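Local atomic coordinates of DNA replication licensing factor MCM related protein (Thermoplasma acidophilum, PDB entry 4ME3), a protein that probably acts as an ATP-driven helicase on single-stranded DNA in replication, the part described here being its N-terminal domain. Residues Asp15-Leu20 / Ile73-Glu78; Phe93-Leu98 / Glu191-Gln196; Val198-Asp203 / Asn232-Asp237. All coordinates share one frame; numbering follows the deposited sequence.

Contact 1 (Asp15-Leu20 / Ile73-Glu78); sequences DRIKDL and IRAGEE
Two helices of the helical part of the MCM N-terminal domain pack here, and Ala75 of helix 69-84 meets Ile17 and Lys18 of helix 14-27. The short helical segments cross at -64°, with their axes 8.8 Å apart at closest approach. The backbones come nearest where Lys18 faces Ala75, whose small side chain is consistent with the close approach there. Ile17 CG2 lies 3.5 Å from Ala75 CB. With chi1 at -68° the CG2 branch of Ile17, not CG1, is the one turned to the alanine. Ile71 and Tyr72 of helix 69-84 also pack on Ile17. Lys18 passes alongside the same alanine, with Lys18 CG 4.0 Å from Ala75 CB. Its chain is extended at first and bends at chi3 (75°), which brings the amino group to Glu78, one turn on from Ala75. There Lys18 NZ forms a salt bridge with Glu78 OE1 at 3.6 Å, too far for a hydrogen bond. Lys18 NZ is hydrogen-bonded to Gln82 OE1, one turn further along helix 69-84. Glu78 OE2 lies in the plane of the Arg74 guanidinium at its edge, a long pairing of 3.9 Å with Arg74 NH1. Arg74 also bridges to Glu157. A small apolar patch at Ala75 is thus bordered by a loose charge network. Lys18 and Arg74 probably offset the negative charge of Glu14 close to Glu78, though the long separations suggest a weak link.

Contact 2 (Phe93-Leu98 / Glu191-Gln196); sequences FNIFNL and EFIDVQ
Phe93 and Ile95, in the segment leading into strand 97-101, pass over Glu191 and Ile193 at the start of strand 191-201, a strand of the large mixed sheet of the MCM OB domain. The four residues meet through side chains alone. No hydrogen bond runs between the two segments. Glu191 and Ile193 both point their side chains toward residues 93-98, as alternate residues of a strand do, and Phe192 between them points away. Ile95 reaches both with its far methyl. Ile95 CD1 lies 4.0 Å from Ile193 CG2. It also touches Glu191 CB. That methyl ends an extended arm, with chi2 at 174°. Ile193 also packs on Arg45 and on Glu221 of strand 215-221. Ile95 has further contacts with Arg45 and with Lys141 of strand 123-147. At the other end of the contact the Phe93 ring meets the Glu191 carboxylate obliquely, the two planes 52° apart. Phe93 CE1 approaches Glu191 OE2 to 3.5 Å. The Glu191 chain bends at chi2 (-57°), which folds the carboxylate back toward the ring. Its OE2 forms a salt bridge with Arg92, the residue just before Phe93, so the acid is held by the same part of the chain that supplies the ring. Backbone bonds to Lys141 and Asn142 fix Glu191 in the sheet. This is a packing interface between the helical part of the MCM N-terminal region and the antiparallel strands of the OB fold.

Contact 3 (Val198-Asp203 / Asn232-Asp237); sequences VEIQED and NRVIVD
Arg233 and Asp203 meet in a salt bridge at the exposed side of the contact. Arg233 NH1 donates a hydrogen bond to Asp203 OD2 at 2.8 Å. The bond is bent, with an N-H...O angle of 137°. The donor sits above the carboxylate plane, 60° out of it, and the oxygen is tilted only a little from the guanidinium plane. Within the two segments only OD2 is gripped, by NH1 alone, and with the planes 42° apart the pair is not a coplanar, two-bond one. The arginine chain is extended from CG to NE, which carries its end across to the loop after strand 191-201. Deeper in, Ile200 CG2 touches Val234 CG2 at 3.9 Å, methyl against methyl. Around this pair lie Ile216 and Ile218 of strand 215-221, on Ile200, and Val130 of strand 123-147, on Val234. Backbone bonds set the frame: Ile200 pairs with Ile216, and its neighbours Glu199 and Gln201 pair with strand 123-147. Segments 198-203 and 232-237 therefore meet through side chains inside the OB domain. Their apolar pair is buried, while the ionic pair is exposed, where solvent would probably weaken its attraction.

Along the chain the three contacts come in series, from the helical part to the OB domain. Contact 1 and contact 2 have centres about 19 Å apart and touch directly: Glu77 OE2, on helix 69-84, makes a probable hydrogen bond to Leu98 N. That helix and strand 97-101 follow each other in the chain. Contacts 2 and 3 share strand 191-201 and the large mixed sheet, with centres about 23 Å apart. Contacts 1 and 3 lie on opposite sides of the chain's centre, about 30 Å between centres, and do not touch. Contact 2 thus joins the helical part to the sheet, with Leu98 tied back to helix 69-84. All three lie away from the zinc site.

Contact 1 (Asp15-Leu20 / Ile73-Glu78)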
loop_
_atom_site.group_PDB
_atom_site.type_symbol
_atom_site.label_atom_id
_atom_site.label_comp_id
_atom_site.label_asym_id
_atom_site.label_seq_id
_atom_site.Cartn_x
_atom_site.Cartn_y
_atom_site.Cartn_z
ATOM N N ASP A 15 -11.933 13.576 -6.951
ATOM C CA ASP A 15 -11.811 13.952 -8.353
ATOM C C ASP A 15 -10.732 15.011 -8.529
ATOM O O ASP A 15 -9.959 14.967 -9.487
ATOM C CB ASP A 15 -13.146 14.470 -8.891
ATOM C CG ASP A 15 -14.213 13.395 -8.933
ATOM O OD1 ASP A 15 -13.860 12.214 -9.140
ATOM O OD2 ASP A 15 -15.405 13.729 -8.762
ATOM N N ARG A 16 -10.675 15.964 -7.603
ATOM C CA ARG A 16 -9.674 17.021 -7.676
ATOM C C ARG A 16 -8.271 16.463 -7.475
ATOM O O ARG A 16 -7.321 16.902 -8.128
ATOM C CB ARG A 16 -9.944 18.112 -6.638
ATOM C CG ARG A 16 -8.749 19.032 -6.418
ATOM C CD ARG A 16 -9.160 20.471 -6.159
ATOM N NE ARG A 16 -7.995 21.331 -5.950
ATOM C CZ ARG A 16 -7.287 21.898 -6.924
ATOM N NH1 ARG A 16 -7.613 21.709 -8.198
ATOM N NH2 ARG A 16 -6.245 22.661 -6.624
ATOM N N ILE A 17 -8.140 15.502 -6.565
ATOM C CA ILE A 17 -6.844 14.888 -6.305
ATOM C C ILE A 17 -6.385 14.130 -7.546
ATOM O O ILE A 17 -5.228 14.230 -7.951
ATOM C CB ILE A 17 -6.896 13.955 -5.078
ATOM C CG1 ILE A 17 -7.120 14.777 -3.808
ATOM C CG2 ILE A 17 -5.605 13.159 -4.950
ATOM C CD1 ILE A 17 -7.356 13.937 -2.561
ATOM N N LYS A 18 -7.302 13.393 -8.164
ATOM C CA LYS A 18 -6.982 12.651 -9.376
ATOM C C LYS A 18 -6.604 13.598 -10.514
ATOM O O LYS A 18 -5.679 13.318 -11.276
ATOM C CB LYS A 18 -8.151 11.752 -9.783
ATOM C CG LYS A 18 -8.382 10.593 -8.823
ATOM C CD LYS A 18 -9.664 9.837 -9.132
ATOM C CE LYS A 18 -9.520 8.960 -10.360
ATOM N NZ LYS A 18 -10.748 8.152 -10.602
ATOM N N ASP A 19 -7.306 14.722 -10.625
ATOM C CA ASP A 19 -6.983 15.710 -11.653
ATOM C C ASP A 19 -5.568 16.245 -11.462
ATOM O O ASP A 19 -4.844 16.448 -12.430
ATOM C CB ASP A 19 -7.988 16.864 -11.642
ATOM C CG ASP A 19 -9.295 16.506 -12.322
ATOM O OD1 ASP A 19 -9.307 15.563 -13.142
ATOM O OD2 ASP A 19 -10.313 17.176 -12.044
ATOM N N LEU A 20 -5.177 16.466 -10.211
ATOM C CA LEU A 20 -3.832 16.941 -9.906
ATOM C C LEU A 20 -2.769 15.913 -10.322
ATOM O O LEU A 20 -1.736 16.273 -10.891
ATOM C CB LEU A 20 -3.714 17.281 -8.419
ATOM C CG LEU A 20 -4.436 18.567 -8.002
ATOM C CD1 LEU A 20 -4.628 18.626 -6.496
ATOM C CD2 LEU A 20 -3.671 19.785 -8.483
ATOM N N ILE A 73 -2.042 8.608 -2.463
ATOM C CA ILE A 73 -1.360 7.575 -3.234
ATOM C C ILE A 73 -2.381 6.687 -3.947
ATOM O O ILE A 73 -2.224 6.377 -5.130
ATOM C CB ILE A 73 -0.411 6.743 -2.344
ATOM C CG1 ILE A 73 0.800 7.594 -1.954
ATOM C CG2 ILE A 73 0.039 5.484 -3.069
ATOM C CD1 ILE A 73 1.664 7.006 -0.863
ATOM N N ARG A 74 -3.437 6.294 -3.244
ATOM C CA ARG A 74 -4.489 5.495 -3.866
ATOM C C ARG A 74 -5.078 6.211 -5.084
ATOM O O ARG A 74 -5.327 5.589 -6.118
ATOM C CB ARG A 74 -5.596 5.184 -2.860
ATOM C CG ARG A 74 -6.719 4.334 -3.434
ATOM C CD ARG A 74 -7.815 4.113 -2.408
ATOM N NE ARG A 74 -7.800 2.759 -1.863
ATOM C CZ ARG A 74 -8.434 1.721 -2.405
ATOM N NH1 ARG A 74 -9.141 1.863 -3.519
ATOM N NH2 ARG A 74 -8.361 0.530 -1.830
ATOM N N ALA A 75 -5.296 7.517 -4.964
ATOM C CA ALA A 75 -5.837 8.300 -6.075
ATOM C C ALA A 75 -4.901 8.250 -7.276
ATOM O O ALA A 75 -5.344 8.097 -8.410
ATOM C CB ALA A 75 -6.076 9.740 -5.651
ATOM N N GLY A 76 -3.602 8.379 -7.022
ATOM C CA GLY A 76 -2.615 8.320 -8.084
ATOM C C GLY A 76 -2.634 6.972 -8.780
ATOM O O GLY A 76 -2.551 6.892 -10.003
ATOM N N GLU A 77 -2.740 5.907 -7.993
ATOM C CA GLU A 77 -2.797 4.558 -8.543
ATOM C C GLU A 77 -4.025 4.384 -9.437
ATOM O O GLU A 77 -3.933 3.792 -10.516
ATOM C CB GLU A 77 -2.760 3.517 -7.411
ATOM C CG GLU A 77 -1.390 3.430 -6.742
ATOM C CD GLU A 77 -1.389 2.695 -5.410
ATOM O OE1 GLU A 77 -2.477 2.360 -4.894
ATOM O OE2 GLU A 77 -0.280 2.469 -4.872
ATOM N N GLU A 78 -5.162 4.919 -9.009
ATOM C CA GLU A 78 -6.383 4.843 -9.804
ATOM C C GLU A 78 -6.219 5.531 -11.156
ATOM O O GLU A 78 -6.675 5.018 -12.174
ATOM C CB GLU A 78 -7.566 5.454 -9.051
ATOM C CG GLU A 78 -8.064 4.602 -7.893
ATOM C CD GLU A 78 -9.307 5.174 -7.241
ATOM O OE1 GLU A 78 -10.004 5.981 -7.893
ATOM O OE2 GLU A 78 -9.586 4.821 -6.076
#

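Contact 2 (Phe93-Leu98 / Glu191-Gln196)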
loop_
_atom_site.group_PDB
_atom_site.type_symbol
_atom_site.label_atom_id
_atom_site.label_comp_id
_atom_site.label_asym_id
_atom_site.label_seq_id
_atom_site.Cartn_x
_atom_site.Cartn_y
_atom_site.Cartn_z
ATOM N N PHE A 93 -7.059 -8.457 -12.185
ATOM C CA PHE A 93 -5.727 -7.871 -12.286
ATOM C C PHE A 93 -5.808 -6.352 -12.285
ATOM O O PHE A 93 -5.841 -5.724 -13.343
ATOM C CB PHE A 93 -5.022 -8.359 -13.554
ATOM C CG PHE A 93 -4.875 -9.850 -13.624
ATOM C CD1 PHE A 93 -3.940 -10.502 -12.838
ATOM C CD2 PHE A 93 -5.678 -10.604 -14.467
ATOM C CE1 PHE A 93 -3.803 -11.877 -12.894
ATOM C CE2 PHE A 93 -5.544 -11.978 -14.528
ATOM C CZ PHE A 93 -4.606 -12.615 -13.740
ATOM N N ASN A 94 -5.838 -5.770 -11.089
ATOM C CA ASN A 94 -5.958 -4.327 -10.942
ATOM C C ASN A 94 -5.049 -3.774 -9.847
ATOM O O ASN A 94 -5.336 -2.726 -9.270
ATOM C CB ASN A 94 -7.408 -3.943 -10.646
ATOM C CG ASN A 94 -7.937 -4.586 -9.377
ATOM O OD1 ASN A 94 -7.207 -5.273 -8.658
ATOM N ND2 ASN A 94 -9.211 -4.359 -9.092
ATOM N N ILE A 95 -3.954 -4.475 -9.569
ATOM C CA ILE A 95 -2.996 -4.023 -8.565
ATOM C C ILE A 95 -1.961 -3.082 -9.173
ATOM O O ILE A 95 -1.402 -3.362 -10.231
ATOM C CB ILE A 95 -2.255 -5.215 -7.922
ATOM C CG1 ILE A 95 -3.248 -6.132 -7.206
ATOM C CG2 ILE A 95 -1.198 -4.722 -6.950
ATOM C CD1 ILE A 95 -2.630 -7.415 -6.677
ATOM N N PHE A 96 -1.710 -1.962 -8.503
ATOM C CA PHE A 96 -0.596 -1.099 -8.878
ATOM C C PHE A 96 -0.011 -0.397 -7.661
ATOM O O PHE A 96 -0.738 -0.006 -6.750
ATOM C CB PHE A 96 -1.012 -0.061 -9.918
ATOM C CG PHE A 96 0.154 0.569 -10.616
ATOM C CD1 PHE A 96 0.760 1.700 -10.102
ATOM C CD2 PHE A 96 0.671 0.001 -11.764
ATOM C CE1 PHE A 96 1.850 2.266 -10.734
ATOM C CE2 PHE A 96 1.759 0.558 -12.399
ATOM C CZ PHE A 96 2.351 1.696 -11.884
ATOM N N ASN A 97 1.309 -0.245 -7.659
ATOM C CA ASN A 97 2.006 0.422 -6.570
ATOM C C ASN A 97 2.635 1.727 -7.021
ATOM O O ASN A 97 3.609 1.734 -7.775
ATOM C CB ASN A 97 3.105 -0.471 -6.008
ATOM C CG ASN A 97 2.605 -1.844 -5.635
ATOM O OD1 ASN A 97 1.587 -1.984 -4.962
ATOM N ND2 ASN A 97 3.318 -2.869 -6.077
ATOM N N LEU A 98 2.071 2.829 -6.549
ATOM C CA LEU A 98 2.668 4.133 -6.731
ATOM C C LEU A 98 3.498 4.418 -5.490
ATOM O O LEU A 98 2.974 4.421 -4.376
ATOM C CB LEU A 98 1.577 5.190 -6.914
ATOM C CG LEU A 98 2.029 6.631 -7.148
ATOM C CD1 LEU A 98 2.983 6.724 -8.317
ATOM C CD2 LEU A 98 0.812 7.516 -7.380
ATOM N N GLU A 191 -5.988 -12.770 -6.260
ATOM C CA GLU A 191 -4.609 -12.316 -6.365
ATOM C C GLU A 191 -3.985 -12.156 -4.987
ATOM O O GLU A 191 -4.554 -11.514 -4.109
ATOM C CB GLU A 191 -4.539 -10.997 -7.133
ATOM C CG GLU A 191 -4.709 -11.164 -8.633
ATOM C CD GLU A 191 -3.690 -12.122 -9.225
ATOM O OE1 GLU A 191 -2.486 -11.785 -9.215
ATOM O OE2 GLU A 191 -4.090 -13.214 -9.688
ATOM N N PHE A 192 -2.812 -12.754 -4.810
ATOM C CA PHE A 192 -2.043 -12.620 -3.579
ATOM C C PHE A 192 -0.793 -11.793 -3.820
ATOM O O PHE A 192 -0.279 -11.732 -4.942
ATOM C CB PHE A 192 -1.613 -13.994 -3.070
ATOM C CG PHE A 192 -2.755 -14.894 -2.704
ATOM C CD1 PHE A 192 -3.383 -15.658 -3.669
ATOM C CD2 PHE A 192 -3.190 -14.982 -1.396
ATOM C CE1 PHE A 192 -4.429 -16.491 -3.339
ATOM C CE2 PHE A 192 -4.238 -15.818 -1.057
ATOM C CZ PHE A 192 -4.857 -16.570 -2.033
ATOM N N ILE A 193 -0.292 -11.171 -2.757
ATOM C CA ILE A 193 0.986 -10.481 -2.808
ATOM C C ILE A 193 1.895 -10.977 -1.687
ATOM O O ILE A 193 1.420 -11.430 -0.642
ATOM C CB ILE A 193 0.822 -8.952 -2.682
ATOM C CG1 ILE A 193 0.141 -8.596 -1.360
ATOM C CG2 ILE A 193 0.028 -8.406 -3.857
ATOM C CD1 ILE A 193 0.084 -7.106 -1.087
ATOM N N ASP A 194 3.199 -10.898 -1.923
ATOM C CA ASP A 194 4.199 -11.230 -0.923
ATOM C C ASP A 194 4.159 -10.213 0.202
ATOM O O ASP A 194 3.974 -9.017 -0.039
ATOM C CB ASP A 194 5.596 -11.207 -1.539
ATOM C CG ASP A 194 5.806 -12.299 -2.573
ATOM O OD1 ASP A 194 5.356 -13.442 -2.340
ATOM O OD2 ASP A 194 6.433 -12.009 -3.616
ATOM N N VAL A 195 4.348 -10.692 1.423
ATOM C CA VAL A 195 4.458 -9.821 2.589
ATOM C C VAL A 195 5.588 -10.324 3.470
ATOM O O VAL A 195 5.816 -11.528 3.582
ATOM C CB VAL A 195 3.159 -9.794 3.409
ATOM C CG1 VAL A 195 3.298 -8.850 4.607
ATOM C CG2 VAL A 195 1.980 -9.380 2.541
ATOM N N GLN A 196 6.300 -9.396 4.093
ATOM C CA GLN A 196 7.348 -9.754 5.030
ATOM C C GLN A 196 7.377 -8.700 6.122
ATOM O O GLN A 196 7.239 -7.512 5.839
ATOM C CB GLN A 196 8.697 -9.808 4.316
ATOM C CG GLN A 196 9.850 -10.261 5.191
ATOM C CD GLN A 196 11.161 -10.305 4.442
ATOM O OE1 GLN A 196 11.450 -9.435 3.616
ATOM N NE2 GLN A 196 11.971 -11.318 4.725
#

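Contact 3 (Val198-Asp203 / Asn232-Asp237)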
loop_
_atom_site.group_PDB
_atom_site.type_symbol
_atom_site.label_atom_id
_atom_site.label_comp_id
_atom_site.label_asym_id
_atom_site.label_seq_id
_atom_site.Cartn_x
_atom_site.Cartn_y
_atom_site.Cartn_z
ATOM N N VAL A 198 9.690 -6.933 9.048
ATOM C CA VAL A 198 11.089 -6.705 9.344
ATOM C C VAL A 198 11.202 -5.797 10.562
ATOM O O VAL A 198 10.677 -4.684 10.565
ATOM C CB VAL A 198 11.797 -6.030 8.152
ATOM C CG1 VAL A 198 13.268 -5.818 8.444
ATOM C CG2 VAL A 198 11.613 -6.870 6.885
ATOM N N GLU A 199 11.875 -6.274 11.599
ATOM C CA GLU A 199 12.089 -5.450 12.784
ATOM C C GLU A 199 13.431 -4.750 12.704
ATOM O O GLU A 199 14.456 -5.392 12.497
ATOM C CB GLU A 199 12.025 -6.293 14.058
ATOM C CG GLU A 199 12.297 -5.482 15.312
ATOM C CD GLU A 199 12.174 -6.301 16.578
ATOM O OE1 GLU A 199 11.184 -6.107 17.314
ATOM O OE2 GLU A 199 13.070 -7.131 16.838
ATOM N N ILE A 200 13.425 -3.429 12.859
ATOM C CA ILE A 200 14.667 -2.670 12.901
ATOM C C ILE A 200 14.878 -2.058 14.285
ATOM O O ILE A 200 13.935 -1.887 15.051
ATOM C CB ILE A 200 14.711 -1.554 11.835
ATOM C CG1 ILE A 200 13.612 -0.519 12.075
ATOM C CG2 ILE A 200 14.579 -2.150 10.438
ATOM C CD1 ILE A 200 13.799 0.750 11.262
ATOM N N GLN A 201 16.125 -1.728 14.587
ATOM C CA GLN A 201 16.474 -1.149 15.875
ATOM C C GLN A 201 17.317 0.100 15.674
ATOM O O GLN A 201 18.045 0.215 14.691
ATOM C CB GLN A 201 17.253 -2.166 16.710
ATOM C CG GLN A 201 17.522 -1.712 18.129
ATOM C CD GLN A 201 18.205 -2.778 18.958
ATOM O OE1 GLN A 201 18.924 -3.625 18.427
ATOM N NE2 GLN A 201 17.975 -2.748 20.268
ATOM N N GLU A 202 17.220 1.036 16.612
ATOM C CA GLU A 202 18.020 2.248 16.548
ATOM C C GLU A 202 19.497 1.886 16.571
ATOM O O GLU A 202 19.900 0.958 17.268
ATOM C CB GLU A 202 17.696 3.167 17.728
ATOM C CG GLU A 202 16.293 3.744 17.693
ATOM C CD GLU A 202 16.024 4.698 18.842
ATOM O OE1 GLU A 202 16.103 4.258 20.005
ATOM O OE2 GLU A 202 15.737 5.887 18.577
ATOM N N ASP A 203 20.292 2.619 15.799
ATOM C CA ASP A 203 21.736 2.433 15.781
ATOM C C ASP A 203 22.322 2.947 17.092
ATOM O O ASP A 203 22.234 4.137 17.382
ATOM C CB ASP A 203 22.348 3.193 14.604
ATOM C CG ASP A 203 23.846 2.978 14.483
ATOM O OD1 ASP A 203 24.469 2.523 15.465
ATOM O OD2 ASP A 203 24.402 3.268 13.403
ATOM N N ASN A 232 21.411 -5.381 8.048
ATOM C CA ASN A 232 21.259 -4.337 7.040
ATOM C C ASN A 232 21.005 -2.979 7.675
ATOM O O ASN A 232 20.217 -2.858 8.609
ATOM C CB ASN A 232 20.092 -4.643 6.095
ATOM C CG ASN A 232 20.363 -5.805 5.148
ATOM O OD1 ASN A 232 19.468 -6.205 4.401
ATOM N ND2 ASN A 232 21.577 -6.353 5.169
ATOM N N ARG A 233 21.661 -1.952 7.152
ATOM C CA ARG A 233 21.378 -0.586 7.568
ATOM C C ARG A 233 20.395 0.013 6.577
ATOM O O ARG A 233 20.676 0.074 5.384
ATOM C CB ARG A 233 22.665 0.233 7.623
ATOM C CG ARG A 233 23.613 -0.246 8.705
ATOM C CD ARG A 233 24.910 0.537 8.735
ATOM N NE ARG A 233 25.771 0.057 9.812
ATOM C CZ ARG A 233 25.668 0.436 11.082
ATOM N NH1 ARG A 233 24.744 1.315 11.450
ATOM N NH2 ARG A 233 26.495 -0.063 11.991
ATOM N N VAL A 234 19.237 0.441 7.069
ATOM C CA VAL A 234 18.165 0.869 6.178
ATOM C C VAL A 234 17.578 2.222 6.550
ATOM O O VAL A 234 17.612 2.638 7.709
ATOM C CB VAL A 234 17.019 -0.169 6.152
ATOM C CG1 VAL A 234 17.558 -1.540 5.796
ATOM C CG2 VAL A 234 16.306 -0.224 7.495
ATOM N N ILE A 235 17.067 2.910 5.534
ATOM C CA ILE A 235 16.194 4.054 5.726
ATOM C C ILE A 235 14.895 3.714 5.024
ATOM O O ILE A 235 14.891 3.399 3.831
ATOM C CB ILE A 235 16.760 5.339 5.107
ATOM C CG1 ILE A 235 18.123 5.668 5.715
ATOM C CG2 ILE A 235 15.781 6.490 5.310
ATOM C CD1 ILE A 235 18.872 6.747 4.970
ATOM N N VAL A 236 13.795 3.772 5.762
ATOM C CA VAL A 236 12.501 3.410 5.219
ATOM C C VAL A 236 11.556 4.600 5.266
ATOM O O VAL A 236 11.391 5.233 6.307
ATOM C CB VAL A 236 11.884 2.247 6.003
ATOM C CG1 VAL A 236 10.496 1.914 5.468
ATOM C CG2 VAL A 236 12.797 1.031 5.920
ATOM N N ASP A 237 10.965 4.910 4.120
ATOM C CA ASP A 237 9.905 5.902 4.043
ATOM C C ASP A 237 8.593 5.137 4.037
ATOM O O ASP A 237 8.414 4.219 3.242
ATOM C CB ASP A 237 10.042 6.724 2.761
ATOM C CG ASP A 237 11.439 7.278 2.572
ATOM O OD1 ASP A 237 11.935 7.973 3.484
ATOM O OD2 ASP A 237 12.053 7.006 1.515
#